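Local atomic coordinates of aerobactin synthase IucA (Klebsiella pneumoniae subsp. pneumoniae, PDB entry 5JM8), a protein that probably catalyses ATP-dependent condensation in the assembly of the siderophore aerobactin, as an NRPS-independent siderophore (NIS) synthetase that binds ATP and magnesium. Residues V354-P357 and Q358-T361. Numbering follows the deposited sequence.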
loop_
_atom_site.group_PDB
_atom_site.type_symbol
_atom_site.label_atom_id
_atom_site.label_comp_id
_atom_site.label_asym_id
_atom_site.label_seq_id
_atom_site.Cartn_x
_atom_site.Cartn_y
_atom_site.Cartn_z
ATOM N N VAL A 354 4.633 -12.869 6.998
ATOM C CA VAL A 354 3.236 -12.443 6.970
ATOM C C VAL A 354 3.119 -10.949 7.250
ATOM O O VAL A 354 2.231 -10.277 6.726
ATOM C CB VAL A 354 2.374 -13.231 7.995
ATOM C CG1 VAL A 354 2.842 -12.962 9.423
ATOM C CG2 VAL A 354 0.892 -12.892 7.835
ATOM N N ASP A 355 4.030 -10.433 8.066
ATOM C CA ASP A 355 3.973 -9.038 8.493
ATOM C C ASP A 355 4.797 -8.107 7.596
ATOM O O ASP A 355 4.721 -6.885 7.733
ATOM C CB ASP A 355 4.442 -8.921 9.947
ATOM C CG ASP A 355 3.472 -9.571 10.928
ATOM O OD1 ASP A 355 2.251 -9.566 10.658
ATOM O OD2 ASP A 355 3.930 -10.088 11.969
ATOM N N GLN A 356 5.585 -8.685 6.693
ATOM C CA GLN A 356 6.204 -7.920 5.613
ATOM C C GLN A 356 6.296 -8.791 4.371
ATOM O O GLN A 356 7.339 -9.386 4.099
ATOM C CB GLN A 356 7.592 -7.407 5.999
ATOM C CG GLN A 356 8.263 -6.575 4.895
ATOM C CD GLN A 356 7.431 -5.383 4.453
ATOM O OE1 GLN A 356 6.672 -5.462 3.485
ATOM N NE2 GLN A 356 7.570 -4.269 5.163
ATOM N N PRO A 357 5.194 -8.877 3.615
ATOM C CA PRO A 357 5.153 -9.703 2.405
ATOM C C PRO A 357 5.991 -9.131 1.261
ATOM O O PRO A 357 6.240 -9.836 0.280
ATOM C CB PRO A 357 3.664 -9.715 2.042
ATOM C CG PRO A 357 3.117 -8.473 2.639
ATOM C CD PRO A 357 3.893 -8.243 3.896
ATOM N N GLN A 358 6.425 -7.880 1.395
ATOM C CA GLN A 358 7.190 -7.207 0.348
ATOM C C GLN A 358 8.676 -7.075 0.683
ATOM O O GLN A 358 9.404 -6.338 0.015
ATOM C CB GLN A 358 6.600 -5.821 0.084
ATOM C CG GLN A 358 5.194 -5.862 -0.480
ATOM C CD GLN A 358 5.144 -6.514 -1.848
ATOM O OE1 GLN A 358 6.058 -6.353 -2.656
ATOM N NE2 GLN A 358 4.077 -7.263 -2.109
ATOM N N SER A 359 9.132 -7.784 1.710
ATOM C CA SER A 359 10.550 -7.772 2.052
ATOM C C SER A 359 11.342 -8.443 0.945
ATOM O O SER A 359 10.805 -9.266 0.204
ATOM C CB SER A 359 10.810 -8.482 3.382
ATOM O OG SER A 359 10.513 -9.861 3.286
ATOM N N GLN A 360 12.619 -8.092 0.837
ATOM C CA GLN A 360 13.497 -8.716 -0.143
ATOM C C GLN A 360 14.091 -9.998 0.432
ATOM O O GLN A 360 15.304 -10.143 0.558
ATOM C CB GLN A 360 14.603 -7.755 -0.569
ATOM C CG GLN A 360 15.348 -8.198 -1.809
ATOM C CD GLN A 360 16.495 -7.271 -2.163
ATOM O OE1 GLN A 360 16.896 -6.423 -1.361
ATOM N NE2 GLN A 360 17.032 -7.430 -3.370
ATOM N N THR A 361 13.208 -10.922 0.786
ATOM C CA THR A 361 13.604 -12.255 1.210
ATOM C C THR A 361 13.406 -13.198 0.032
ATOM O O THR A 361 12.277 -13.446 -0.382
ATOM C CB THR A 361 12.783 -12.726 2.423
ATOM O OG1 THR A 361 12.878 -11.748 3.467
ATOM C CG2 THR A 361 13.287 -14.075 2.935
HETATM O O HOH W 1 9.115 -11.172 0.533
#
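Q358 takes the third place of a type I beta turn that runs from Q356 to S359, in the surface loop between strands 345-350 and 360-363. P357 fills the second place, where its ring, which holds phi at -71°, suits the turn. The N-H of Q358 turns back to Q356 OE1 in a bent bond of 3.2 Å from N to OE1; this bond lies in the plane of the Q356 carboxamide and uses a lone pair of OE1. Q356 reaches it because CG stands anti to its backbone N (chi1 -179°) and the chain then turns about the CB-CG bond, folding the amide over the turn. The Q358 side chain crosses that of Q356 at about a right angle, with its own CB 3.4 Å from Q356 OE1 and the two amide planes nearly perpendicular. A long polar residue fits this exposed corner.

S359 closes the turn: its N gives a weak bond to Q356 O at 3.4 Å, and its CB packs 3.5 Å from Q356 CG. A small hydroxyl residue suits the spot, since OG lies near both Q356 O and the T361 side chain. A water donates to both S359 O, at 2.6 Å, and P357 O. Q360 centres an inverse gamma turn, in which T361 N gives a weak bond to S359 O. Its long amide lets NE2 donate to D438 OD1 while its backbone hydrogen-bonds with M435. Strand 360-363 edges the mixed sheet, next to strand 431-435. T361 rests on L432 and Q434 of that strand, while its OG1 shares a hydrogen bond of 3.0 Å with S359 OG.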